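Local atomic coordinates of chorismate synthase (Aquifex aeolicus, PDB entry 1Q1L), a protein that probably catalyses the FMNH2-dependent loss of phosphate from 5-enolpyruvylshikimate-3-phosphate that yields chorismate, the branch-point precursor of the aromatic amino acids. Residues 20-25 against 141-146; 31-36 against 156-161; 80-85 against 145-150; 254-259 against 317-322; 373-378 against 389-394. All blocks are in the same frame, centred on the assembly; numbering follows the deposited sequence.

Contact 1. Residues 20-25 against 141-146; sequences KGLTAI and ETAARV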
# COMPACT_ATOMS: atom_id res chain seq x y z
N LYS A 20 -15.45 15.86 19.69
CA LYS A 20 -15.26 17.22 19.23
C LYS A 20 -15.67 17.35 17.76
O LYS A 20 -16.35 18.31 17.39
CB LYS A 20 -13.81 17.64 19.41
CG LYS A 20 -13.32 17.49 20.85
CD LYS A 20 -11.88 17.95 21.00
CE LYS A 20 -11.40 17.81 22.44
NZ LYS A 20 -10.03 18.38 22.59
N GLY A 21 -15.28 16.39 16.94
CA GLY A 21 -15.63 16.46 15.53
C GLY A 21 -15.01 15.36 14.68
O GLY A 21 -14.45 14.40 15.19
N LEU A 22 -15.13 15.52 13.37
CA LEU A 22 -14.57 14.54 12.43
C LEU A 22 -13.41 15.18 11.71
O LEU A 22 -13.48 16.34 11.30
CB LEU A 22 -15.64 14.12 11.42
CG LEU A 22 -16.98 13.67 12.01
CD1 LEU A 22 -17.95 13.38 10.87
CD2 LEU A 22 -16.78 12.44 12.88
N THR A 23 -12.32 14.43 11.55
CA THR A 23 -11.15 14.95 10.86
C THR A 23 -10.80 14.08 9.66
O THR A 23 -10.95 12.86 9.69
CB THR A 23 -9.93 14.99 11.80
OG1 THR A 23 -10.28 15.67 13.01
CG2 THR A 23 -8.77 15.75 11.15
N ALA A 24 -10.34 14.73 8.59
CA ALA A 24 -9.96 14.01 7.38
C ALA A 24 -8.77 14.69 6.75
O ALA A 24 -8.65 15.92 6.78
CB ALA A 24 -11.12 13.98 6.39
N ILE A 25 -7.88 13.88 6.19
CA ILE A 25 -6.72 14.39 5.48
C ILE A 25 -6.71 13.66 4.14
O ILE A 25 -6.71 12.42 4.10
CB ILE A 25 -5.39 14.11 6.22
CG1 ILE A 25 -5.35 14.88 7.55
CG2 ILE A 25 -4.22 14.54 5.34
CD1 ILE A 25 -4.08 14.68 8.37
N GLU A 141 -19.51 8.84 10.56
CA GLU A 141 -18.24 8.82 9.83
C GLU A 141 -18.42 9.09 8.35
O GLU A 141 -17.51 9.62 7.71
CB GLU A 141 -17.55 7.47 10.04
CG GLU A 141 -16.07 7.41 9.62
CD GLU A 141 -15.87 7.18 8.12
OE1 GLU A 141 -16.47 6.24 7.57
OE2 GLU A 141 -15.08 7.94 7.51
N THR A 142 -19.58 8.75 7.79
CA THR A 142 -19.81 8.97 6.37
C THR A 142 -19.73 10.46 6.04
O THR A 142 -19.47 10.83 4.90
CB THR A 142 -21.18 8.40 5.88
OG1 THR A 142 -22.26 9.11 6.50
CG2 THR A 142 -21.30 6.92 6.20
N ALA A 143 -19.95 11.31 7.03
CA ALA A 143 -19.87 12.75 6.80
C ALA A 143 -18.45 13.14 6.37
O ALA A 143 -18.27 14.02 5.53
CB ALA A 143 -20.26 13.51 8.07
N ALA A 144 -17.45 12.48 6.95
CA ALA A 144 -16.07 12.77 6.58
C ALA A 144 -15.83 12.23 5.17
O ALA A 144 -15.08 12.81 4.40
CB ALA A 144 -15.11 12.12 7.58
N ARG A 145 -16.47 11.10 4.85
CA ARG A 145 -16.31 10.51 3.53
C ARG A 145 -16.88 11.44 2.48
O ARG A 145 -16.33 11.57 1.38
CB ARG A 145 -17.04 9.17 3.43
CG ARG A 145 -16.54 8.07 4.34
CD ARG A 145 -17.05 6.74 3.80
NE ARG A 145 -17.04 5.67 4.78
CZ ARG A 145 -17.26 4.39 4.48
NH1 ARG A 145 -17.51 4.05 3.21
NH2 ARG A 145 -17.24 3.47 5.42
N VAL A 146 -17.99 12.08 2.81
CA VAL A 146 -18.63 13.01 1.88
C VAL A 146 -17.76 14.25 1.66
O VAL A 146 -17.71 14.79 0.55
CB VAL A 146 -20.04 13.41 2.39
CG1 VAL A 146 -20.61 14.55 1.56
CG2 VAL A 146 -20.98 12.21 2.30
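Leu22 aims one methyl end-on at the start of helix 142-157. Its CG stands beside the backbone N (chi1 -51°), which carries CD1 forward to 3.6 Å from Ala143 CB and also to 4.1 Å from the backbone N of Ala144. CD2 diverges, so the contact is made by a single branch. The base of the side chain runs past the next helical residue, with Leu22 CB 4.4 Å from Ala144 CB. Ala24, two residues on and on the same face of strand 21-27, points its methyl the same way, and Ala24 CB stops 4.6 Å from Ala144 CB. Thr23, in between, faces away and packs on Ala81 of a second subunit. The helix thus packs on one face of an antiparallel sheet in the beta-alpha-beta sandwich, its small methyls consistent with a close approach of helix and strand.

In this turn Arg145 NE donates to Glu141 OE1 at 2.9 Å in an almost straight salt bridge (177°), using the syn lone pair of the carboxylate and lying within 1° of the guanidinium plane. Glu141 OE2 meets Thr13 OG1 and Arg145 NH1 meets Ser262 OG, which probably limits how far either flat group can turn. Ala143 also touches Arg47, a predicted NADP(+)-binding residue. With no hydrogen bond between strand and helix here, cohesion rests on buried apolar surface, while the Glu141 and Arg145 charges probably offset one another.

Contact 2. Residues 31-36 against 156-161; sequences ANLPLS and LSEFGI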
# COMPACT_ATOMS: atom_id res chain seq x y z
N ALA A 31 -2.23 20.53 -7.61
CA ALA A 31 -2.19 21.94 -7.22
C ALA A 31 -2.92 22.79 -8.25
O ALA A 31 -3.02 22.42 -9.42
CB ALA A 31 -0.73 22.41 -7.12
N ASN A 32 -3.42 23.94 -7.80
CA ASN A 32 -4.10 24.90 -8.65
C ASN A 32 -5.56 24.57 -8.97
O ASN A 32 -6.12 25.07 -9.94
CB ASN A 32 -3.31 25.13 -9.94
CG ASN A 32 -1.92 25.71 -9.68
OD1 ASN A 32 -1.06 25.71 -10.56
ND2 ASN A 32 -1.70 26.21 -8.47
N LEU A 33 -6.16 23.71 -8.15
CA LEU A 33 -7.56 23.35 -8.31
C LEU A 33 -8.38 24.30 -7.44
O LEU A 33 -8.18 24.35 -6.22
CB LEU A 33 -7.83 21.92 -7.84
CG LEU A 33 -9.32 21.55 -7.77
CD1 LEU A 33 -9.86 21.36 -9.19
CD2 LEU A 33 -9.52 20.27 -6.95
N PRO A 34 -9.30 25.07 -8.04
CA PRO A 34 -10.11 25.97 -7.21
C PRO A 34 -10.92 25.13 -6.22
O PRO A 34 -11.59 24.19 -6.63
CB PRO A 34 -11.00 26.67 -8.23
CG PRO A 34 -10.17 26.64 -9.49
CD PRO A 34 -9.58 25.26 -9.47
N LEU A 35 -10.86 25.47 -4.94
CA LEU A 35 -11.60 24.72 -3.92
C LEU A 35 -12.06 25.64 -2.79
O LEU A 35 -11.27 26.43 -2.28
CB LEU A 35 -10.73 23.60 -3.34
CG LEU A 35 -11.36 22.67 -2.29
CD1 LEU A 35 -12.49 21.85 -2.92
CD2 LEU A 35 -10.30 21.73 -1.74
N SER A 36 -13.32 25.51 -2.39
CA SER A 36 -13.87 26.34 -1.32
C SER A 36 -14.58 25.48 -0.29
O SER A 36 -14.94 24.33 -0.56
CB SER A 36 -14.85 27.35 -1.89
OG SER A 36 -15.99 26.69 -2.43
N LEU A 156 -13.01 16.19 -10.48
CA LEU A 156 -13.59 15.52 -11.64
C LEU A 156 -14.36 16.44 -12.58
O LEU A 156 -14.35 16.25 -13.80
CB LEU A 156 -14.53 14.40 -11.20
CG LEU A 156 -13.93 13.14 -10.60
CD1 LEU A 156 -15.04 12.23 -10.11
CD2 LEU A 156 -13.07 12.43 -11.64
N SER A 157 -15.04 17.42 -12.00
CA SER A 157 -15.81 18.36 -12.80
C SER A 157 -14.92 19.18 -13.73
O SER A 157 -15.39 19.67 -14.75
CB SER A 157 -16.62 19.29 -11.89
OG SER A 157 -15.78 20.03 -11.03
N GLU A 158 -13.65 19.33 -13.38
CA GLU A 158 -12.72 20.10 -14.21
C GLU A 158 -12.53 19.39 -15.54
O GLU A 158 -12.07 20.00 -16.52
CB GLU A 158 -11.36 20.25 -13.53
CG GLU A 158 -11.37 21.04 -12.23
CD GLU A 158 -11.78 22.49 -12.41
OE1 GLU A 158 -11.30 23.12 -13.38
OE2 GLU A 158 -12.56 22.99 -11.59
N PHE A 159 -12.85 18.10 -15.58
CA PHE A 159 -12.71 17.33 -16.81
C PHE A 159 -14.08 17.07 -17.41
O PHE A 159 -14.22 16.29 -18.34
CB PHE A 159 -12.01 16.00 -16.54
CG PHE A 159 -10.69 16.15 -15.82
CD1 PHE A 159 -10.65 16.21 -14.43
CD2 PHE A 159 -9.51 16.27 -16.54
CE1 PHE A 159 -9.44 16.40 -13.77
CE2 PHE A 159 -8.29 16.46 -15.88
CZ PHE A 159 -8.26 16.52 -14.49
N GLY A 160 -15.10 17.74 -16.87
CA GLY A 160 -16.45 17.56 -17.38
C GLY A 160 -17.13 16.30 -16.88
O GLY A 160 -18.22 15.95 -17.35
N ILE A 161 -16.50 15.63 -15.91
CA ILE A 161 -17.06 14.41 -15.34
C ILE A 161 -18.07 14.75 -14.24
O ILE A 161 -17.74 15.41 -13.25
CB ILE A 161 -15.92 13.49 -14.79
CG1 ILE A 161 -15.10 12.94 -15.97
CG2 ILE A 161 -16.50 12.36 -13.95
CD1 ILE A 161 -13.85 12.17 -15.58
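Glu158 gives up the most surface here, Leu33 comes next and Pro34 adds a little through CD. Glu158 leaves the backbone with CG beside its own N and then folds at chi2 (-64°), a bend that presents the aliphatic part of the chain to the loop 31-36. Leu33 CD1 presses on it: the methyl is 3.4 Å from Glu158 CG, a tight approach, and 3.9 Å from Glu158 CD. Beyond this, the carboxylate comes near the proline, with Glu158 OE2 4.3 Å from Pro34 CD.

The glutamate is placed by the end of helix 142-157, which closes in a Schellman motif. Gly160, at positive phi, is its C-prime residue; Ile161 N reaches Leu156 O at 3.1 Å and Gly160 N reaches Ser157 O at 2.9 Å. Phe159 N also binds Leu156 O, from the opposite face of the carbonyl plane to Ile161 N. The loop has its own tie to the helix, since Pro34 O accepts from Lys154 NZ.

Leu33 and Glu158 therefore meet by van der Waals contact alone, the methylene part of an acidic side chain serving as apolar surface while its carboxylate carries the polar end, with a weak, long ion pair from OE1 to Lys388.

Contact 3. Residues 80-85 against 145-150; sequences IALFIR and RVAVGA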
# COMPACT_ATOMS: atom_id res chain seq x y z
N ILE A 80 -4.62 18.08 2.12
CA ILE A 80 -5.78 18.89 2.48
C ILE A 80 -6.41 18.30 3.74
O ILE A 80 -6.87 17.15 3.73
CB ILE A 80 -6.83 18.88 1.35
CG1 ILE A 80 -6.19 19.40 0.05
CG2 ILE A 80 -8.03 19.73 1.75
CD1 ILE A 80 -7.08 19.28 -1.16
N ALA A 81 -6.43 19.08 4.81
CA ALA A 81 -7.00 18.64 6.07
C ALA A 81 -8.31 19.36 6.33
O ALA A 81 -8.41 20.58 6.15
CB ALA A 81 -6.02 18.90 7.22
N LEU A 82 -9.32 18.61 6.75
CA LEU A 82 -10.64 19.16 7.02
C LEU A 82 -11.09 18.77 8.41
O LEU A 82 -10.73 17.70 8.91
CB LEU A 82 -11.65 18.62 6.00
CG LEU A 82 -11.30 18.63 4.51
CD1 LEU A 82 -12.32 17.79 3.75
CD2 LEU A 82 -11.26 20.05 3.98
N PHE A 83 -11.88 19.63 9.04
CA PHE A 83 -12.43 19.33 10.35
C PHE A 83 -13.91 19.66 10.32
O PHE A 83 -14.30 20.72 9.85
CB PHE A 83 -11.73 20.13 11.45
CG PHE A 83 -12.16 19.72 12.84
CD1 PHE A 83 -11.92 18.43 13.30
CD2 PHE A 83 -12.83 20.62 13.67
CE1 PHE A 83 -12.35 18.03 14.56
CE2 PHE A 83 -13.26 20.23 14.94
CZ PHE A 83 -13.02 18.93 15.39
N ILE A 84 -14.74 18.74 10.80
CA ILE A 84 -16.18 18.94 10.85
C ILE A 84 -16.63 18.88 12.30
O ILE A 84 -16.65 17.80 12.90
CB ILE A 84 -16.94 17.84 10.07
CG1 ILE A 84 -16.53 17.85 8.60
CG2 ILE A 84 -18.44 18.07 10.20
CD1 ILE A 84 -17.05 16.65 7.82
N ARG A 85 -16.98 20.02 12.87
CA ARG A 85 -17.42 20.05 14.26
C ARG A 85 -18.74 19.32 14.42
O ARG A 85 -19.61 19.39 13.55
CB ARG A 85 -17.56 21.49 14.75
CG ARG A 85 -16.23 22.23 14.88
CD ARG A 85 -16.39 23.55 15.62
NE ARG A 85 -15.12 24.25 15.80
CZ ARG A 85 -14.97 25.39 16.46
NH1 ARG A 85 -16.02 25.98 17.01
NH2 ARG A 85 -13.77 25.95 16.56
N ARG A 145 -16.47 11.10 4.85
CA ARG A 145 -16.31 10.51 3.53
C ARG A 145 -16.88 11.44 2.48
O ARG A 145 -16.33 11.57 1.38
CB ARG A 145 -17.04 9.17 3.43
CG ARG A 145 -16.54 8.07 4.34
CD ARG A 145 -17.05 6.74 3.80
NE ARG A 145 -17.04 5.67 4.78
CZ ARG A 145 -17.26 4.39 4.48
NH1 ARG A 145 -17.51 4.05 3.21
NH2 ARG A 145 -17.24 3.47 5.42
N VAL A 146 -17.99 12.08 2.81
CA VAL A 146 -18.63 13.01 1.88
C VAL A 146 -17.76 14.25 1.66
O VAL A 146 -17.71 14.79 0.55
CB VAL A 146 -20.04 13.41 2.39
CG1 VAL A 146 -20.61 14.55 1.56
CG2 VAL A 146 -20.98 12.21 2.30
N ALA A 147 -17.07 14.69 2.70
CA ALA A 147 -16.20 15.86 2.58
C ALA A 147 -15.02 15.56 1.64
O ALA A 147 -14.67 16.36 0.78
CB ALA A 147 -15.68 16.28 3.97
N VAL A 148 -14.40 14.39 1.83
CA VAL A 148 -13.29 14.00 0.96
C VAL A 148 -13.82 13.85 -0.46
O VAL A 148 -13.17 14.27 -1.43
CB VAL A 148 -12.66 12.66 1.42
CG1 VAL A 148 -11.73 12.11 0.34
CG2 VAL A 148 -11.89 12.86 2.73
N GLY A 149 -15.01 13.26 -0.57
CA GLY A 149 -15.62 13.07 -1.87
C GLY A 149 -15.98 14.38 -2.55
O GLY A 149 -15.91 14.49 -3.78
N ALA A 150 -16.35 15.39 -1.77
CA ALA A 150 -16.70 16.69 -2.34
C ALA A 150 -15.49 17.27 -3.06
O ALA A 150 -15.63 17.90 -4.12
CB ALA A 150 -17.15 17.65 -1.23
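Leu82 and Ile84 reach Ala147 by similar torsions: in each the gamma carbon leading to CD1 lies beside the backbone N (chi1 -48° for Leu82, -61° for Ile84), and an extended second torsion carries CD1 out toward the helix. This is helix-on-sheet packing in the beta-alpha-beta sandwich of chorismate synthase, with strand 80-85 from an antiparallel four-stranded sheet and helix 142-157 from the helical layer packed against it. The short segments have axes 9.8 Å apart at closest approach, and their N-to-C directions differ by 140°, so the helix runs roughly against the strand but well skewed from it.

Ala147 is the focus. Its CB points at the strand between the two longer side chains, 3.7 Å from Leu82 CD1 and 4.1 Å from Ile84 CD1. The lack of anything beyond CB fits a spacing of 7.8 Å between Leu82 CA and Ala147 CA. Being two residues apart, Leu82 and Ile84 share one face of the strand, whereas Phe83, on the other, packs on Leu67 of a second subunit. Val148 touches Ala24 and Leu26 of the adjoining strand 21-27, so successive helix residues grip neighbouring strands. Leu82 also meets Ile40 of helix 37-48. No hydrogen bond joins the segments. Leu82 CD1 extends past the alanine methyl to the backbone, lying 4.0 Å from Ala147 O and 4.4 Å from Val148 N.

Contact 4. Residues 254-259 against 317-322; sequences GRIAQA and IVVRVA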
# COMPACT_ATOMS: atom_id res chain seq x y z
N GLY A 254 -14.18 -3.97 -9.29
CA GLY A 254 -13.84 -4.39 -7.95
C GLY A 254 -13.66 -3.18 -7.06
O GLY A 254 -14.17 -3.16 -5.94
N ARG A 255 -12.94 -2.17 -7.54
CA ARG A 255 -12.71 -0.97 -6.74
C ARG A 255 -14.02 -0.27 -6.40
O ARG A 255 -14.23 0.17 -5.28
CB ARG A 255 -11.80 0.01 -7.47
CG ARG A 255 -10.36 -0.48 -7.64
CD ARG A 255 -9.48 0.72 -7.96
NE ARG A 255 -8.77 0.54 -9.21
CZ ARG A 255 -8.08 1.51 -9.82
NH1 ARG A 255 -8.01 2.72 -9.28
NH2 ARG A 255 -7.45 1.25 -10.96
N ILE A 256 -14.90 -0.15 -7.39
CA ILE A 256 -16.20 0.47 -7.15
C ILE A 256 -16.93 -0.34 -6.09
O ILE A 256 -17.48 0.21 -5.14
CB ILE A 256 -17.04 0.54 -8.45
CG1 ILE A 256 -16.44 1.57 -9.40
CG2 ILE A 256 -18.49 0.89 -8.12
CD1 ILE A 256 -17.11 1.63 -10.76
N ALA A 257 -16.92 -1.66 -6.25
CA ALA A 257 -17.60 -2.56 -5.31
C ALA A 257 -17.14 -2.38 -3.86
O ALA A 257 -17.96 -2.35 -2.95
CB ALA A 257 -17.38 -4.02 -5.73
N GLN A 258 -15.84 -2.28 -3.64
CA GLN A 258 -15.35 -2.09 -2.28
C GLN A 258 -15.79 -0.76 -1.71
O GLN A 258 -16.21 -0.69 -0.56
CB GLN A 258 -13.82 -2.16 -2.23
CG GLN A 258 -13.25 -1.72 -0.89
CD GLN A 258 -11.80 -2.13 -0.69
OE1 GLN A 258 -10.97 -1.94 -1.57
NE2 GLN A 258 -11.50 -2.70 0.48
N ALA A 259 -15.68 0.30 -2.51
CA ALA A 259 -16.07 1.63 -2.05
C ALA A 259 -17.53 1.70 -1.65
O ALA A 259 -17.88 2.35 -0.65
CB ALA A 259 -15.77 2.66 -3.13
N ILE A 317 -21.06 5.37 -16.09
CA ILE A 317 -20.78 4.37 -15.06
C ILE A 317 -22.07 4.31 -14.25
O ILE A 317 -22.58 5.34 -13.79
CB ILE A 317 -19.64 4.81 -14.12
CG1 ILE A 317 -18.37 5.08 -14.92
CG2 ILE A 317 -19.42 3.73 -13.06
CD1 ILE A 317 -17.91 3.91 -15.77
N VAL A 318 -22.61 3.12 -14.08
CA VAL A 318 -23.85 2.98 -13.33
C VAL A 318 -23.73 1.89 -12.31
O VAL A 318 -23.42 0.74 -12.63
CB VAL A 318 -25.03 2.67 -14.27
CG1 VAL A 318 -26.32 2.47 -13.45
CG2 VAL A 318 -25.21 3.79 -15.26
N VAL A 319 -23.99 2.26 -11.06
CA VAL A 319 -23.88 1.33 -9.94
C VAL A 319 -25.17 1.28 -9.14
O VAL A 319 -25.74 2.32 -8.80
CB VAL A 319 -22.73 1.77 -9.00
CG1 VAL A 319 -22.44 0.70 -8.00
CG2 VAL A 319 -21.51 2.13 -9.82
N ARG A 320 -25.62 0.07 -8.82
CA ARG A 320 -26.86 -0.11 -8.06
C ARG A 320 -26.44 -0.57 -6.66
O ARG A 320 -25.65 -1.50 -6.52
CB ARG A 320 -27.75 -1.15 -8.74
CG ARG A 320 -27.80 -0.99 -10.26
CD ARG A 320 -28.98 -1.74 -10.87
NE ARG A 320 -30.25 -1.17 -10.46
CZ ARG A 320 -31.10 -1.73 -9.60
NH1 ARG A 320 -30.81 -2.91 -9.06
NH2 ARG A 320 -32.22 -1.11 -9.27
N VAL A 321 -26.98 0.09 -5.64
CA VAL A 321 -26.60 -0.19 -4.26
C VAL A 321 -27.78 -0.49 -3.34
O VAL A 321 -28.76 0.26 -3.30
CB VAL A 321 -25.80 1.01 -3.70
CG1 VAL A 321 -25.20 0.67 -2.36
CG2 VAL A 321 -24.72 1.41 -4.71
N ALA A 322 -27.66 -1.57 -2.58
CA ALA A 322 -28.71 -1.99 -1.66
C ALA A 322 -28.37 -1.74 -0.20
O ALA A 322 -27.32 -2.19 0.30
CB ALA A 322 -29.01 -3.47 -1.88
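Ile256 spreads its two branches over two strand residues, CG2 onto Val319 and CD1 onto Ile317. The split follows from its first torsion (chi1 -71°): CG1 stands beside the backbone N while CG2 is anti to it, so the branches diverge along the strand. Ile256 CG2 meets both methyls of Val319, at 3.7 Å from Val319 CG2 and 4.0 Å from Val319 CG1, and thus sits against the fork of the valine. The longer arm ends with Ile256 CD1 3.9 Å from Ile317 CG2. In both pairs the side chains cross obliquely, methyl against methyl. Ile317 and Val319, two residues apart, point to the helix from the same face of the strand, and Val318 between them points away. The backbones stay well apart, with Ile256 CA 8.2 Å from Val319 CA, and all three touching residues are buried.

Strand 317-323 lies between strands 229-236 and 266-271 in its antiparallel sheet, and Ile256 also touches Ile271 of the latter, so one isoleucine spans two strands. On other sides of helix 252-261, Arg255 and Ala259 pack on helix 356-379, and Gln258 meets Gln258 of a third subunit, placing the helix between its own sheet, a long helix and another chain.

Contact 5. Residues 373-378 against 389-394; sequences DALLEK and KRFEDY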
# COMPACT_ATOMS: atom_id res chain seq x y z
N ASP A 373 -9.38 8.89 -8.20
CA ASP A 373 -8.19 8.07 -7.99
C ASP A 373 -7.75 7.40 -9.30
O ASP A 373 -6.59 7.47 -9.70
CB ASP A 373 -8.48 7.01 -6.93
CG ASP A 373 -7.26 6.15 -6.62
OD1 ASP A 373 -6.24 6.73 -6.19
OD2 ASP A 373 -7.33 4.92 -6.80
N ALA A 374 -8.71 6.76 -9.96
CA ALA A 374 -8.44 6.06 -11.22
C ALA A 374 -8.03 7.01 -12.34
O ALA A 374 -7.27 6.63 -13.23
CB ALA A 374 -9.67 5.27 -11.65
N LEU A 375 -8.54 8.24 -12.32
CA LEU A 375 -8.20 9.19 -13.35
C LEU A 375 -6.76 9.66 -13.13
O LEU A 375 -5.97 9.74 -14.07
CB LEU A 375 -9.16 10.38 -13.34
CG LEU A 375 -9.00 11.35 -14.51
CD1 LEU A 375 -9.10 10.61 -15.83
CD2 LEU A 375 -10.06 12.44 -14.42
N LEU A 376 -6.41 9.95 -11.88
CA LEU A 376 -5.06 10.39 -11.56
C LEU A 376 -4.04 9.29 -11.83
O LEU A 376 -2.91 9.56 -12.21
CB LEU A 376 -4.98 10.85 -10.11
CG LEU A 376 -5.63 12.22 -9.85
CD1 LEU A 376 -5.80 12.45 -8.35
CD2 LEU A 376 -4.75 13.31 -10.48
N GLU A 377 -4.46 8.04 -11.63
CA GLU A 377 -3.62 6.87 -11.86
C GLU A 377 -3.24 6.79 -13.34
O GLU A 377 -2.11 6.45 -13.70
CB GLU A 377 -4.37 5.59 -11.47
CG GLU A 377 -3.63 4.29 -11.73
CD GLU A 377 -4.51 3.06 -11.50
OE1 GLU A 377 -3.96 1.94 -11.46
OE2 GLU A 377 -5.74 3.21 -11.36
N LYS A 378 -4.20 7.11 -14.20
CA LYS A 378 -4.00 7.08 -15.64
C LYS A 378 -3.21 8.29 -16.15
O LYS A 378 -2.30 8.15 -16.96
CB LYS A 378 -5.36 7.03 -16.35
CG LYS A 378 -5.30 7.16 -17.86
CD LYS A 378 -4.58 5.99 -18.51
CE LYS A 378 -4.65 6.08 -20.02
NZ LYS A 378 -3.96 4.95 -20.70
N LYS A 389 -3.96 18.71 -19.70
CA LYS A 389 -3.33 18.54 -21.00
C LYS A 389 -3.23 17.06 -21.35
O LYS A 389 -3.44 16.67 -22.50
CB LYS A 389 -1.93 19.17 -20.98
CG LYS A 389 -1.08 18.85 -22.20
CD LYS A 389 -1.66 19.46 -23.46
CE LYS A 389 -0.89 19.00 -24.70
NZ LYS A 389 0.58 19.23 -24.56
N ARG A 390 -2.91 16.23 -20.36
CA ARG A 390 -2.79 14.80 -20.60
C ARG A 390 -4.15 14.16 -20.86
O ARG A 390 -4.26 13.18 -21.59
CB ARG A 390 -2.11 14.13 -19.40
CG ARG A 390 -0.71 14.65 -19.15
CD ARG A 390 -0.13 14.06 -17.88
NE ARG A 390 1.20 14.58 -17.59
CZ ARG A 390 1.92 14.21 -16.54
NH1 ARG A 390 1.44 13.32 -15.68
NH2 ARG A 390 3.12 14.74 -16.34
N PHE A 391 -5.18 14.72 -20.25
CA PHE A 391 -6.54 14.23 -20.42
C PHE A 391 -6.93 14.48 -21.89
O PHE A 391 -7.39 13.57 -22.59
CB PHE A 391 -7.49 14.98 -19.49
CG PHE A 391 -8.93 14.52 -19.57
CD1 PHE A 391 -9.36 13.42 -18.84
CD2 PHE A 391 -9.85 15.20 -20.36
CE1 PHE A 391 -10.70 13.00 -18.89
CE2 PHE A 391 -11.18 14.79 -20.43
CZ PHE A 391 -11.60 13.69 -19.69
N GLU A 392 -6.70 15.71 -22.34
CA GLU A 392 -7.02 16.13 -23.70
C GLU A 392 -6.31 15.29 -24.75
O GLU A 392 -6.91 14.88 -25.74
CB GLU A 392 -6.67 17.60 -23.87
CG GLU A 392 -7.49 18.51 -22.97
CD GLU A 392 -6.89 19.89 -22.81
OE1 GLU A 392 -7.50 20.73 -22.10
OE2 GLU A 392 -5.82 20.15 -23.39
N ASP A 393 -5.02 15.02 -24.54
CA ASP A 393 -4.27 14.21 -25.48
C ASP A 393 -4.82 12.78 -25.48
O ASP A 393 -4.98 12.17 -26.53
CB ASP A 393 -2.78 14.18 -25.10
CG ASP A 393 -2.07 15.50 -25.39
OD1 ASP A 393 -2.67 16.38 -26.07
OD2 ASP A 393 -0.91 15.66 -24.95
N TYR A 394 -5.11 12.27 -24.29
CA TYR A 394 -5.64 10.92 -24.17
C TYR A 394 -7.02 10.75 -24.80
O TYR A 394 -7.30 9.74 -25.44
CB TYR A 394 -5.70 10.49 -22.70
CG TYR A 394 -6.30 9.13 -22.52
CD1 TYR A 394 -7.60 8.97 -22.04
CD2 TYR A 394 -5.61 7.99 -22.93
CE1 TYR A 394 -8.20 7.72 -21.97
CE2 TYR A 394 -6.19 6.73 -22.87
CZ TYR A 394 -7.48 6.60 -22.39
OH TYR A 394 -8.06 5.35 -22.34
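This is a helix-to-helix contact between the last two helices of the chain, 356-379 and 384-399, made by two side-chain pairs of different character. The first is a CH-pi contact. Lys378 CE lies over one face of the Tyr394 ring, 3.8 Å from the ring centroid and 30° off its normal, with Lys378 CE only 3.3 Å from Tyr394 CE2. A bend at the second torsion of Lys378 (chi2 65°) swings its otherwise extended chain across the ring at about a right angle. In the second pair Leu375 CD1 comes at the edge of Phe391, near the ring plane, 4.1 Å from Phe391 CD1.

Both polar ends are held elsewhere: Lys378 NZ forms a salt bridge with Asp382 of a fourth subunit, and Tyr394 OH hydrogen-bonds to Pro240 O. With an alanine in place of Tyr394, Lys378 CE would probably lose the ring face it rests on and Pro240 O its hydroxyl mate. Helix 384-399 also joins the same fourth subunit through reciprocal Lys389-Asp393 salt bridges. The ring thus supports the last methylene of a lysine whose ammonium pairs with Asp382 of the fourth subunit, joining apolar contact within the chain to ionic contact outside it.

In the fold
Contacts 1, 3, 4 and 5 are buried; only contact 2 is partly exposed, which suits its mixed leucine-glutamate chemistry. Contacts 1 and 3 are neighbours on one interface: strands 21-27 and 80-85 are paired in the same sheet, both lie on helix 142-157, and the contacts share Arg145 and Val146. Contact 2 uses the far end of that helix and adjoins contact 5 through Phe159, which packs on Phe391 and Leu375. Contact 4 belongs to the other sheet, its centre about 8 Å from the chain centre. It is purely aliphatic across its segments, like contacts 1 and 3, yet Arg255 links it to contact 5 by a salt bridge to Glu377. Contact 5 alone has aromatic rings touching across its two segments.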